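Local coordinates for proline iminopeptidase-related protein (Thermus thermophilus, PDB 2YYS) that belongs to the peptidase S33 family of alpha/beta hydrolases and is probably a peptidase, although its substrate has not been established, at residues D209-L214 with Y233-E238; N130-A135 with P148-N153; R248-A253 with P262-E267; D84-A89 with R114-A119. One frame throughout, in Å; residues are numbered along the deposited sequence.

Interaction 1: D209-L214 with Y233-E238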
loop_
_atom_site.group_PDB
_atom_site.type_symbol
_atom_site.label_atom_id
_atom_site.label_comp_id
_atom_site.label_asym_id
_atom_site.label_seq_id
_atom_site.Cartn_x
_atom_site.Cartn_y
_atom_site.Cartn_z
ATOM N N ASP A 209 -13.489 7.904 3.653
ATOM C CA ASP A 209 -13.517 6.859 4.656
ATOM C C ASP A 209 -14.084 5.590 4.038
ATOM O O ASP A 209 -15.291 5.436 3.913
ATOM C CB ASP A 209 -14.359 7.287 5.857
ATOM C CG ASP A 209 -14.415 6.228 6.933
ATOM O OD1 ASP A 209 -13.567 5.309 6.919
ATOM O OD2 ASP A 209 -15.273 6.240 7.838
ATOM N N TYR A 210 -13.193 4.677 3.667
ATOM C CA TYR A 210 -13.558 3.397 3.075
ATOM C C TYR A 210 -14.165 2.391 4.076
ATOM O O TYR A 210 -14.671 1.332 3.676
ATOM C CB TYR A 210 -12.314 2.784 2.395
ATOM C CG TYR A 210 -12.617 1.629 1.483
ATOM C CD1 TYR A 210 -13.249 1.834 0.262
ATOM C CD2 TYR A 210 -12.311 0.324 1.851
ATOM C CE1 TYR A 210 -13.550 0.769 -0.587
ATOM C CE2 TYR A 210 -12.616 -0.745 1.022
ATOM C CZ TYR A 210 -13.231 -0.515 -0.201
ATOM O OH TYR A 210 -13.532 -1.568 -1.033
ATOM N N THR A 211 -14.107 2.710 5.370
ATOM C CA THR A 211 -14.574 1.800 6.424
ATOM C C THR A 211 -15.914 1.097 6.168
ATOM O O THR A 211 -15.997 -0.118 6.370
ATOM C CB THR A 211 -14.660 2.521 7.775
ATOM O OG1 THR A 211 -13.399 3.110 8.103
ATOM C CG2 THR A 211 -14.923 1.537 8.905
ATOM N N PRO A 212 -16.964 1.815 5.767
ATOM C CA PRO A 212 -18.290 1.178 5.620
ATOM C C PRO A 212 -18.343 0.089 4.547
ATOM O O PRO A 212 -19.235 -0.744 4.578
ATOM C CB PRO A 212 -19.225 2.343 5.240
ATOM C CG PRO A 212 -18.478 3.587 5.549
ATOM C CD PRO A 212 -17.012 3.246 5.417
ATOM N N TYR A 213 -17.390 0.095 3.621
ATOM C CA TYR A 213 -17.357 -0.870 2.529
ATOM C C TYR A 213 -16.637 -2.156 2.927
ATOM O O TYR A 213 -16.667 -3.138 2.190
ATOM C CB TYR A 213 -16.763 -0.210 1.273
ATOM C CG TYR A 213 -17.458 1.114 0.969
ATOM C CD1 TYR A 213 -18.807 1.149 0.607
ATOM C CD2 TYR A 213 -16.787 2.333 1.095
ATOM C CE1 TYR A 213 -19.469 2.370 0.352
ATOM C CE2 TYR A 213 -17.438 3.560 0.842
ATOM C CZ TYR A 213 -18.783 3.565 0.471
ATOM O OH TYR A 213 -19.444 4.758 0.223
ATOM N N LEU A 214 -16.036 -2.163 4.116
ATOM C CA LEU A 214 -15.401 -3.364 4.662
ATOM C C LEU A 214 -16.436 -4.350 5.227
ATOM O O LEU A 214 -17.132 -4.048 6.197
ATOM C CB LEU A 214 -14.434 -2.992 5.779
ATOM C CG LEU A 214 -13.354 -1.962 5.471
ATOM C CD1 LEU A 214 -12.654 -1.585 6.779
ATOM C CD2 LEU A 214 -12.373 -2.502 4.439
ATOM N N TYR A 233 -2.149 2.134 12.806
ATOM C CA TYR A 233 -2.552 1.496 14.060
ATOM C C TYR A 233 -2.898 2.566 15.097
ATOM O O TYR A 233 -2.179 3.568 15.196
ATOM C CB TYR A 233 -1.429 0.575 14.595
ATOM C CG TYR A 233 -1.920 -0.350 15.686
ATOM C CD1 TYR A 233 -2.634 -1.497 15.372
ATOM C CD2 TYR A 233 -1.742 -0.039 17.031
ATOM C CE1 TYR A 233 -3.145 -2.319 16.363
ATOM C CE2 TYR A 233 -2.241 -0.871 18.035
ATOM C CZ TYR A 233 -2.946 -2.004 17.686
ATOM O OH TYR A 233 -3.464 -2.834 18.646
ATOM N N PRO A 234 -3.944 2.383 15.910
ATOM C CA PRO A 234 -4.775 1.172 15.997
ATOM C C PRO A 234 -5.979 1.041 15.053
ATOM O O PRO A 234 -6.722 0.081 15.235
ATOM C CB PRO A 234 -5.296 1.230 17.444
ATOM C CG PRO A 234 -5.396 2.695 17.756
ATOM C CD PRO A 234 -4.346 3.385 16.914
ATOM N N TYR A 235 -6.172 1.927 14.081
ATOM C CA TYR A 235 -7.335 1.794 13.203
ATOM C C TYR A 235 -7.355 0.471 12.432
ATOM O O TYR A 235 -8.423 -0.016 12.081
ATOM C CB TYR A 235 -7.464 2.975 12.240
ATOM C CG TYR A 235 -8.885 3.134 11.783
ATOM C CD1 TYR A 235 -9.803 3.837 12.544
ATOM C CD2 TYR A 235 -9.326 2.530 10.609
ATOM C CE1 TYR A 235 -11.130 3.955 12.141
ATOM C CE2 TYR A 235 -10.627 2.634 10.201
ATOM C CZ TYR A 235 -11.532 3.349 10.960
ATOM O OH TYR A 235 -12.834 3.434 10.533
ATOM N N ALA A 236 -6.184 -0.115 12.193
ATOM C CA ALA A 236 -6.080 -1.383 11.488
ATOM C C ALA A 236 -6.831 -2.509 12.207
ATOM O O ALA A 236 -7.196 -3.487 11.576
ATOM C CB ALA A 236 -4.604 -1.769 11.274
ATOM N N GLU A 237 -7.058 -2.373 13.514
ATOM C CA GLU A 237 -7.910 -3.312 14.251
ATOM C C GLU A 237 -9.340 -3.321 13.700
ATOM O O GLU A 237 -9.945 -4.382 13.600
ATOM C CB GLU A 237 -7.991 -2.967 15.749
ATOM C CG GLU A 237 -6.670 -3.008 16.502
ATOM C CD GLU A 237 -6.279 -4.397 16.963
ATOM O OE1 GLU A 237 -6.933 -5.379 16.532
ATOM O OE2 GLU A 237 -5.304 -4.502 17.750
ATOM N N GLU A 238 -9.881 -2.136 13.405
ATOM C CA GLU A 238 -11.199 -2.000 12.768
ATOM C C GLU A 238 -11.226 -2.698 11.410
ATOM O O GLU A 238 -12.183 -3.407 11.095
ATOM C CB GLU A 238 -11.608 -0.517 12.586
ATOM C CG GLU A 238 -12.012 0.231 13.856
ATOM C CD GLU A 238 -13.243 -0.349 14.529
ATOM O OE1 GLU A 238 -14.051 -1.035 13.863
ATOM O OE2 GLU A 238 -13.407 -0.133 15.742
#
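The phenol oxygen of Tyr-235 reaches Thr-211, the two side chains coming from opposite directions, and Tyr-235 OH donates to Thr-211 OG1 over 2.5 Å. The hydroxyl of the threonine lies at the edge of the tyrosine ring, close to its plane, while Thr-211 CG2 rests 3.3 Å from the same Tyr-235 OH. Behind this bond stands Asp-209: Thr-211 OG1 in turn donates a hydrogen bond to Asp-209 OD1 at 2.5 Å, meeting the syn lone pair, and the two hydroxyls form a bent relay, Tyr-235 to Thr-211 to Asp-209, ending on the carboxylate. Asp-209 OD1 also accepts from Thr-211 N at 3.1 Å, this time from above the carboxylate plane, which makes an Asx turn at the start of the 3-10 segment. With OG1 beside the backbone N (chi1 -56°), the threonine can face the aspartate and the tyrosine at once. A valine in place of Thr-211 would probably leave the phenol of Tyr-235 without its acceptor and Asp-209 OD1 with one donor fewer. Asn-130 ND2 is also hydrogen-bonded to Tyr-235 OH, and the ring of Trp-133 meets that of Tyr-235. The contact joins the loop ahead of strand 221-226 to the beginning of helix 236-243, whose Arg-242 and Leu-243 receive Leu-214; Leu-110 of helix 105-115 also touches Leu-214.

Interaction 2: N130-A135 with P148-N153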
loop_
_atom_site.group_PDB
_atom_site.type_symbol
_atom_site.label_atom_id
_atom_site.label_comp_id
_atom_site.label_asym_id
_atom_site.label_seq_id
_atom_site.Cartn_x
_atom_site.Cartn_y
_atom_site.Cartn_z
ATOM N N ASN A 130 -9.169 4.968 6.298
ATOM C CA ASN A 130 -9.948 6.059 6.850
ATOM C C ASN A 130 -9.079 7.305 6.888
ATOM O O ASN A 130 -8.286 7.491 7.803
ATOM C CB ASN A 130 -10.463 5.707 8.258
ATOM C CG ASN A 130 -11.443 6.750 8.796
ATOM O OD1 ASN A 130 -11.441 7.888 8.351
ATOM N ND2 ASN A 130 -12.284 6.356 9.753
ATOM N N PHE A 131 -9.228 8.151 5.875
ATOM C CA PHE A 131 -8.422 9.357 5.767
ATOM C C PHE A 131 -8.810 10.456 6.757
ATOM O O PHE A 131 -7.922 11.126 7.272
ATOM C CB PHE A 131 -8.381 9.863 4.323
ATOM C CG PHE A 131 -7.404 9.110 3.472
ATOM C CD1 PHE A 131 -6.100 9.571 3.315
ATOM C CD2 PHE A 131 -7.764 7.914 2.875
ATOM C CE1 PHE A 131 -5.179 8.863 2.555
ATOM C CE2 PHE A 131 -6.842 7.197 2.117
ATOM C CZ PHE A 131 -5.548 7.678 1.958
ATOM N N PRO A 132 -10.098 10.679 7.027
ATOM C CA PRO A 132 -10.456 11.563 8.142
ATOM C C PRO A 132 -9.776 11.177 9.449
ATOM O O PRO A 132 -9.362 12.057 10.168
ATOM C CB PRO A 132 -11.980 11.420 8.242
ATOM C CG PRO A 132 -12.394 11.164 6.817
ATOM C CD PRO A 132 -11.289 10.237 6.286
ATOM N N TRP A 133 -9.670 9.887 9.740
ATOM C CA TRP A 133 -8.964 9.419 10.939
ATOM C C TRP A 133 -7.481 9.805 10.883
ATOM O O TRP A 133 -6.926 10.312 11.854
ATOM C CB TRP A 133 -9.111 7.897 11.096
ATOM C CG TRP A 133 -8.368 7.340 12.265
ATOM C CD1 TRP A 133 -8.776 7.332 13.575
ATOM C CD2 TRP A 133 -7.068 6.730 12.247
ATOM N NE1 TRP A 133 -7.813 6.748 14.367
ATOM C CE2 TRP A 133 -6.753 6.374 13.581
ATOM C CE3 TRP A 133 -6.137 6.436 11.233
ATOM C CZ2 TRP A 133 -5.552 5.746 13.925
ATOM C CZ3 TRP A 133 -4.940 5.814 11.575
ATOM C CH2 TRP A 133 -4.660 5.474 12.915
ATOM N N LEU A 134 -6.843 9.571 9.740
ATOM C CA LEU A 134 -5.435 9.928 9.564
ATOM C C LEU A 134 -5.207 11.420 9.730
ATOM O O LEU A 134 -4.197 11.841 10.301
ATOM C CB LEU A 134 -4.928 9.461 8.197
ATOM C CG LEU A 134 -3.456 9.699 7.843
ATOM C CD1 LEU A 134 -2.512 9.197 8.937
ATOM C CD2 LEU A 134 -3.109 9.037 6.517
ATOM N N ALA A 135 -6.154 12.222 9.241
ATOM C CA ALA A 135 -6.056 13.677 9.346
ATOM C C ALA A 135 -6.161 14.121 10.810
ATOM O O ALA A 135 -5.454 15.009 11.250
ATOM C CB ALA A 135 -7.133 14.347 8.497
ATOM N N PRO A 148 -13.981 18.571 13.305
ATOM C CA PRO A 148 -14.850 17.660 12.542
ATOM C C PRO A 148 -14.481 17.557 11.052
ATOM O O PRO A 148 -14.682 16.502 10.463
ATOM C CB PRO A 148 -16.260 18.260 12.722
ATOM C CG PRO A 148 -16.157 19.175 13.913
ATOM C CD PRO A 148 -14.744 19.687 13.903
ATOM N N ASP A 149 -13.939 18.620 10.465
ATOM C CA ASP A 149 -13.646 18.646 9.038
ATOM C C ASP A 149 -12.208 18.144 8.779
ATOM O O ASP A 149 -11.247 18.771 9.214
ATOM C CB ASP A 149 -13.842 20.064 8.510
ATOM C CG ASP A 149 -13.654 20.168 7.013
ATOM O OD1 ASP A 149 -12.790 19.480 6.443
ATOM O OD2 ASP A 149 -14.327 20.938 6.309
ATOM N N PRO A 150 -12.063 17.020 8.076
ATOM C CA PRO A 150 -10.739 16.410 7.882
ATOM C C PRO A 150 -9.749 17.234 7.057
ATOM O O PRO A 150 -8.565 17.211 7.363
ATOM C CB PRO A 150 -11.058 15.082 7.188
ATOM C CG PRO A 150 -12.420 15.245 6.595
ATOM C CD PRO A 150 -13.138 16.236 7.436
ATOM N N GLU A 151 -10.219 17.943 6.035
ATOM C CA GLU A 151 -9.338 18.781 5.223
ATOM C C GLU A 151 -8.847 19.997 6.006
ATOM O O GLU A 151 -7.731 20.452 5.786
ATOM C CB GLU A 151 -10.033 19.179 3.912
ATOM C CG GLU A 151 -10.322 17.958 3.031
ATOM C CD GLU A 151 -11.055 18.281 1.734
ATOM O OE1 GLU A 151 -12.217 18.744 1.784
ATOM O OE2 GLU A 151 -10.483 18.026 0.658
ATOM N N GLU A 152 -9.668 20.490 6.934
ATOM C CA GLU A 152 -9.261 21.545 7.869
ATOM C C GLU A 152 -8.233 21.023 8.889
ATOM O O GLU A 152 -7.334 21.747 9.298
ATOM C CB GLU A 152 -10.487 22.124 8.607
ATOM C CG GLU A 152 -10.631 23.647 8.552
ATOM C CD GLU A 152 -11.493 24.215 9.687
ATOM O OE1 GLU A 152 -12.521 23.579 10.051
ATOM O OE2 GLU A 152 -11.142 25.304 10.216
ATOM N N ASN A 153 -8.366 19.769 9.309
ATOM C CA ASN A 153 -7.373 19.181 10.207
ATOM C C ASN A 153 -6.020 19.146 9.538
ATOM O O ASN A 153 -5.019 19.506 10.140
ATOM C CB ASN A 153 -7.780 17.773 10.640
ATOM C CG ASN A 153 -8.745 17.789 11.788
ATOM O OD1 ASN A 153 -9.596 16.915 11.909
ATOM N ND2 ASN A 153 -8.625 18.791 12.642
#
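Helical backbone torsions (phi -52° at Pro-132, -65° at Pro-150) set both prolines in the first turns of their helices, where their rings meet. The two pyrrolidine rings lie side by side and point the same way, Pro-132 CB 3.9 Å from Pro-150 CB and Pro-132 CG 4.1 Å from Pro-150 CG. Pro-150 CB comes nearer still to the backbone, 3.7 Å from Pro-132 CA, so the helices approach closely here. One turn further on, Ala-135 meets the other helix with its methyl and its carbonyl oxygen: Ala-135 CB is 3.4 Å from Pro-150 O, and Ala-135 O lies 3.7 Å from Asn-153 CB. The small residue lets the two helices stay close, and no hydrogen bond joins the two segments. Helices 131-141 and 150-160 follow strand 119-125 and precede strand 221-226, where alpha/beta hydrolases of this family commonly carry an inserted helical cap domain, and this contact probably joins the first two helices of such a cap. Both helices carry an N-cap: Asn-130, two residues ahead of Pro-132, and Asp-149, directly ahead of Pro-150. Asn-130 OD1 takes Trp-133 N at 3.0 Å from above its carbonyl plane, whereas Asp-149 OD1 receives only weak bonds from the amides of Glu-151 and Glu-152. On the flank, Glu-151 forms a salt bridge with Arg-207, and Phe-131 meets Trp-206 edge-to-face.

Interaction 3: R248-A253 with P262-E267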
loop_
_atom_site.group_PDB
_atom_site.type_symbol
_atom_site.label_atom_id
_atom_site.label_comp_id
_atom_site.label_asym_id
_atom_site.label_seq_id
_atom_site.Cartn_x
_atom_site.Cartn_y
_atom_site.Cartn_z
ATOM N N ARG A 248 -1.805 -9.253 12.720
ATOM C CA ARG A 248 -0.577 -9.373 13.491
ATOM C C ARG A 248 -0.018 -7.974 13.664
ATOM O O ARG A 248 0.216 -7.266 12.685
ATOM C CB ARG A 248 0.447 -10.248 12.768
ATOM C CG ARG A 248 -0.007 -11.689 12.510
ATOM C CD ARG A 248 -0.205 -12.515 13.774
ATOM N NE ARG A 248 -0.787 -13.831 13.485
ATOM C CZ ARG A 248 -2.072 -14.176 13.645
ATOM N NH1 ARG A 248 -2.985 -13.306 14.076
ATOM N NH2 ARG A 248 -2.451 -15.414 13.347
ATOM N N VAL A 249 0.176 -7.589 14.919
ATOM C CA VAL A 249 0.681 -6.282 15.313
ATOM C C VAL A 249 2.115 -6.468 15.830
ATOM O O VAL A 249 2.327 -7.132 16.831
ATOM C CB VAL A 249 -0.213 -5.667 16.413
ATOM C CG1 VAL A 249 0.210 -4.252 16.731
ATOM C CG2 VAL A 249 -1.689 -5.687 15.980
ATOM N N LEU A 250 3.095 -5.902 15.133
ATOM C CA LEU A 250 4.498 -6.108 15.480
ATOM C C LEU A 250 4.923 -5.042 16.472
ATOM O O LEU A 250 4.831 -3.859 16.172
ATOM C CB LEU A 250 5.400 -6.039 14.239
ATOM C CG LEU A 250 5.031 -6.927 13.044
ATOM C CD1 LEU A 250 6.167 -6.990 12.028
ATOM C CD2 LEU A 250 4.646 -8.322 13.490
ATOM N N PRO A 251 5.399 -5.453 17.650
ATOM C CA PRO A 251 5.899 -4.488 18.641
ATOM C C PRO A 251 7.021 -3.641 18.066
ATOM O O PRO A 251 7.802 -4.129 17.236
ATOM C CB PRO A 251 6.458 -5.367 19.779
ATOM C CG PRO A 251 5.949 -6.747 19.549
ATOM C CD PRO A 251 5.508 -6.851 18.112
ATOM N N GLU A 252 7.070 -2.382 18.481
ATOM C CA GLU A 252 8.184 -1.485 18.172
ATOM C C GLU A 252 8.399 -1.247 16.682
ATOM O O GLU A 252 9.511 -0.938 16.263
ATOM C CB GLU A 252 9.488 -2.021 18.798
ATOM C CG GLU A 252 9.418 -2.254 20.309
ATOM C CD GLU A 252 9.016 -1.007 21.087
ATOM O OE1 GLU A 252 9.331 0.115 20.637
ATOM O OE2 GLU A 252 8.383 -1.148 22.158
ATOM N N ALA A 253 7.349 -1.399 15.876
ATOM C CA ALA A 253 7.492 -1.242 14.433
ATOM C C ALA A 253 6.568 -0.140 13.960
ATOM O O ALA A 253 5.473 0.060 14.498
ATOM C CB ALA A 253 7.194 -2.529 13.730
ATOM N N PRO A 262 12.752 -6.696 11.514
ATOM C CA PRO A 262 12.956 -7.652 10.419
ATOM C C PRO A 262 12.569 -9.071 10.775
ATOM O O PRO A 262 11.947 -9.743 9.961
ATOM C CB PRO A 262 14.466 -7.582 10.117
ATOM C CG PRO A 262 15.028 -6.466 10.925
ATOM C CD PRO A 262 13.993 -6.011 11.914
ATOM N N GLU A 263 12.953 -9.504 11.969
ATOM C CA GLU A 263 12.692 -10.852 12.461
ATOM C C GLU A 263 11.202 -11.131 12.715
ATOM O O GLU A 263 10.658 -12.132 12.257
ATOM C CB GLU A 263 13.538 -11.124 13.727
ATOM C CG GLU A 263 13.177 -10.310 14.995
ATOM C CD GLU A 263 13.321 -8.771 14.873
ATOM O OE1 GLU A 263 14.449 -8.273 14.590
ATOM O OE2 GLU A 263 12.302 -8.056 15.087
ATOM N N ALA A 264 10.543 -10.232 13.434
ATOM C CA ALA A 264 9.126 -10.382 13.705
ATOM C C ALA A 264 8.346 -10.326 12.385
ATOM O O ALA A 264 7.371 -11.043 12.228
ATOM C CB ALA A 264 8.643 -9.308 14.660
ATOM N N PHE A 265 8.808 -9.506 11.435
ATOM C CA PHE A 265 8.113 -9.350 10.163
ATOM C C PHE A 265 8.212 -10.625 9.347
ATOM O O PHE A 265 7.228 -11.079 8.776
ATOM C CB PHE A 265 8.647 -8.184 9.340
ATOM C CG PHE A 265 7.942 -8.026 8.019
ATOM C CD1 PHE A 265 6.741 -7.345 7.942
ATOM C CD2 PHE A 265 8.453 -8.610 6.869
ATOM C CE1 PHE A 265 6.082 -7.220 6.744
ATOM C CE2 PHE A 265 7.798 -8.481 5.657
ATOM C CZ PHE A 265 6.608 -7.786 5.596
ATOM N N GLU A 266 9.406 -11.200 9.308
ATOM C CA GLU A 266 9.646 -12.420 8.553
ATOM C C GLU A 266 8.687 -13.505 9.016
ATOM O O GLU A 266 8.077 -14.191 8.208
ATOM C CB GLU A 266 11.084 -12.892 8.744
ATOM C CG GLU A 266 11.309 -14.334 8.299
ATOM C CD GLU A 266 12.774 -14.719 8.225
ATOM O OE1 GLU A 266 13.578 -14.194 9.006
ATOM O OE2 GLU A 266 13.115 -15.566 7.387
ATOM N N GLU A 267 8.576 -13.665 10.331
ATOM C CA GLU A 267 7.682 -14.662 10.909
ATOM C C GLU A 267 6.213 -14.387 10.525
ATOM O O GLU A 267 5.512 -15.288 10.071
ATOM C CB GLU A 267 7.863 -14.698 12.435
ATOM C CG GLU A 267 6.797 -15.458 13.216
ATOM C CD GLU A 267 7.053 -15.434 14.726
ATOM O OE1 GLU A 267 7.129 -14.327 15.330
ATOM O OE2 GLU A 267 7.182 -16.529 15.310
#
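Leu-250 drives one of its methyls into the backbone of helix 262-274, Leu-250 CD1 lying 3.6 Å from Phe-265 CA and 3.7 Å from Phe-265 N. The same methyl stands at the edge of the phenyl ring, near its plane, and Leu-250 CD1 is 3.8 Å from Phe-265 CB. This is the tight half of the contact: strand and helix meet through one branched side chain, with no hydrogen bond between them. The leucine reaches across because its CG sits beside the backbone N (chi1 -52°). Its second methyl is held more loosely, Leu-250 CD2 being 4.3 Å from Ala-264 CB and 4.1 Å from Ala-264 O. Inward, the buried side is closed by Leu-257 of helix 257-260, which touches both Leu-250 and Phe-265, by Leu-224 of strand 221-226, and by Phe-269, whose ring meets that of Phe-265. Outward, the chain leaves the strand in a type II beta turn from Leu-250 to Ala-253, where Pro-251 and Glu-252 are exposed; the carboxylate of Glu-252 is held by a salt bridge to Arg-228. Pro-262 and Glu-263, at the start of the helix, are likewise exposed. Strand 247-250, the outermost parallel strand of the sheet, packed against helix 262-274 is characteristic of the closing beta-alpha unit of the alpha/beta hydrolase fold, whose intervening loop in this family usually carries the histidine of the catalytic triad.

Interaction 4: D84-A89 with R114-A119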
loop_
_atom_site.group_PDB
_atom_site.type_symbol
_atom_site.label_atom_id
_atom_site.label_comp_id
_atom_site.label_asym_id
_atom_site.label_seq_id
_atom_site.Cartn_x
_atom_site.Cartn_y
_atom_site.Cartn_z
ATOM N N ASP A 84 -6.523 -0.447 -13.729
ATOM C CA ASP A 84 -5.150 -0.594 -14.185
ATOM C C ASP A 84 -4.558 -1.915 -13.733
ATOM O O ASP A 84 -3.821 -2.543 -14.463
ATOM C CB ASP A 84 -4.269 0.512 -13.603
ATOM C CG ASP A 84 -4.377 1.814 -14.353
ATOM O OD1 ASP A 84 -5.064 1.877 -15.402
ATOM O OD2 ASP A 84 -3.774 2.826 -13.950
ATOM N N THR A 85 -4.868 -2.323 -12.510
ATOM C CA THR A 85 -4.285 -3.540 -11.974
ATOM C C THR A 85 -4.732 -4.728 -12.831
ATOM O O THR A 85 -3.922 -5.570 -13.205
ATOM C CB THR A 85 -4.676 -3.724 -10.502
ATOM O OG1 THR A 85 -4.283 -2.567 -9.750
ATOM C CG2 THR A 85 -3.902 -4.871 -9.876
ATOM N N LEU A 86 -6.019 -4.779 -13.147
ATOM C CA LEU A 86 -6.562 -5.854 -13.978
ATOM C C LEU A 86 -6.051 -5.775 -15.404
ATOM O O LEU A 86 -5.719 -6.797 -15.982
ATOM C CB LEU A 86 -8.089 -5.835 -13.990
ATOM C CG LEU A 86 -8.747 -6.692 -12.918
ATOM C CD1 LEU A 86 -8.462 -8.174 -13.145
ATOM C CD2 LEU A 86 -8.307 -6.249 -11.495
ATOM N N LEU A 87 -5.978 -4.570 -15.966
ATOM C CA LEU A 87 -5.454 -4.406 -17.324
ATOM C C LEU A 87 -3.988 -4.840 -17.391
ATOM O O LEU A 87 -3.555 -5.468 -18.354
ATOM C CB LEU A 87 -5.639 -2.964 -17.806
ATOM C CG LEU A 87 -7.102 -2.562 -18.049
ATOM C CD1 LEU A 87 -7.240 -1.071 -18.273
ATOM C CD2 LEU A 87 -7.714 -3.314 -19.255
ATOM N N LEU A 88 -3.232 -4.556 -16.336
ATOM C CA LEU A 88 -1.839 -4.969 -16.288
ATOM C C LEU A 88 -1.765 -6.499 -16.268
ATOM O O LEU A 88 -0.974 -7.099 -16.991
ATOM C CB LEU A 88 -1.127 -4.369 -15.067
ATOM C CG LEU A 88 0.334 -4.797 -14.857
ATOM C CD1 LEU A 88 1.175 -4.502 -16.091
ATOM C CD2 LEU A 88 0.941 -4.127 -13.624
ATOM N N ALA A 89 -2.590 -7.124 -15.427
ATOM C CA ALA A 89 -2.617 -8.588 -15.329
ATOM C C ALA A 89 -2.913 -9.228 -16.689
ATOM O O ALA A 89 -2.284 -10.213 -17.074
ATOM C CB ALA A 89 -3.644 -9.041 -14.295
ATOM N N ARG A 114 -13.092 -6.785 -4.378
ATOM C CA ARG A 114 -14.540 -6.657 -4.399
ATOM C C ARG A 114 -15.080 -6.816 -5.817
ATOM O O ARG A 114 -16.083 -7.499 -6.034
ATOM C CB ARG A 114 -14.955 -5.309 -3.826
ATOM C CG ARG A 114 -16.459 -5.168 -3.608
ATOM C CD ARG A 114 -16.883 -3.809 -3.097
ATOM N NE ARG A 114 -16.566 -2.728 -4.029
ATOM C CZ ARG A 114 -17.245 -2.424 -5.142
ATOM N NH1 ARG A 114 -18.318 -3.114 -5.513
ATOM N NH2 ARG A 114 -16.851 -1.411 -5.892
ATOM N N ARG A 115 -14.394 -6.210 -6.781
ATOM C CA ARG A 115 -14.873 -6.175 -8.156
ATOM C C ARG A 115 -14.419 -7.365 -8.989
ATOM O O ARG A 115 -15.016 -7.651 -10.014
ATOM C CB ARG A 115 -14.432 -4.876 -8.841
ATOM C CG ARG A 115 -15.013 -3.649 -8.178
ATOM C CD ARG A 115 -14.521 -2.341 -8.722
ATOM N NE ARG A 115 -14.687 -2.281 -10.163
ATOM C CZ ARG A 115 -14.152 -1.364 -10.951
ATOM N NH1 ARG A 115 -13.394 -0.394 -10.454
ATOM N NH2 ARG A 115 -14.382 -1.415 -12.255
ATOM N N PHE A 116 -13.374 -8.068 -8.568
ATOM C CA PHE A 116 -12.708 -9.009 -9.476
ATOM C C PHE A 116 -12.424 -10.364 -8.812
ATOM O O PHE A 116 -11.547 -10.475 -7.963
ATOM C CB PHE A 116 -11.450 -8.370 -10.076
ATOM C CG PHE A 116 -11.759 -7.228 -11.006
ATOM C CD1 PHE A 116 -12.391 -7.466 -12.226
ATOM C CD2 PHE A 116 -11.474 -5.912 -10.648
ATOM C CE1 PHE A 116 -12.715 -6.406 -13.094
ATOM C CE2 PHE A 116 -11.791 -4.844 -11.508
ATOM C CZ PHE A 116 -12.415 -5.096 -12.727
ATOM N N PRO A 117 -13.184 -11.390 -9.200
ATOM C CA PRO A 117 -13.000 -12.732 -8.634
ATOM C C PRO A 117 -11.664 -13.378 -9.043
ATOM O O PRO A 117 -11.235 -14.348 -8.421
ATOM C CB PRO A 117 -14.229 -13.511 -9.150
ATOM C CG PRO A 117 -14.644 -12.815 -10.377
ATOM C CD PRO A 117 -14.280 -11.357 -10.186
ATOM N N GLN A 118 -11.005 -12.804 -10.047
ATOM C CA GLN A 118 -9.641 -13.180 -10.433
ATOM C C GLN A 118 -8.632 -12.961 -9.301
ATOM O O GLN A 118 -7.620 -13.646 -9.241
ATOM C CB GLN A 118 -9.166 -12.361 -11.642
ATOM C CG GLN A 118 -9.941 -12.597 -12.920
ATOM C CD GLN A 118 -11.030 -11.560 -13.141
ATOM O OE1 GLN A 118 -11.703 -11.149 -12.197
ATOM N NE2 GLN A 118 -11.204 -11.140 -14.383
ATOM N N ALA A 119 -8.889 -11.974 -8.445
ATOM C CA ALA A 119 -8.060 -11.745 -7.265
ATOM C C ALA A 119 -8.370 -12.789 -6.189
ATOM O O ALA A 119 -9.487 -12.880 -5.724
ATOM C CB ALA A 119 -8.292 -10.362 -6.738
#
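Leu-86 stands almost squarely over one face of the Phe-116 ring: Leu-86 CG is 3.5 Å from the ring centroid and only 10° off the normal, a CH-pi contact. Both methyls splay toward the CG side of the ring. Leu-86 CD2 presses to 3.3 Å from Phe-116 CD2, a close approach, while Leu-86 CD1 lies 4.0 Å from Phe-116 CG and reaches on towards Gln-118, whose NE2 is 4.2 Å away. Phe-116, with its CG beside the backbone N (chi1 -67°), turns the ring back from the end of helix 105-115 to helix 78-91. Its rim also meets the guanidinium face of Arg-115, which forms a salt bridge with Glu-83. A serine at Phe-116 would probably leave Leu-86 without the flat surface against it and open a gap between helix 78-91 and the turn that follows helix 105-115. Across the two segments the contact uses no hydrogen bond or charge, so it depends on shape and dispersion, with Val-112 and Phe-97 extending the apolar surroundings of Leu-86.

Overall arrangement
From the N terminus, interaction 4 comes first, closing a loop that takes in strand 97-102 and most of helix 105-115. Interaction 2 then closes the short connection between helices 131-141 and 150-160. Interaction 1 follows, its loop enclosing strand 221-226, and interaction 3 closes the last, joining edge strand 247-250 to helix 262-274 across the short helix 257-260. The four run in series, and none nests within or crosses another. Interactions 1 and 2 touch through Asn-130 and Trp-133, linking the probable cap helices to the loop before strand 221-226 and the start of helix 236-243. Interaction 1 also meets interaction 3, Tyr-233 packing on Val-249; interaction 4 touches none of the others.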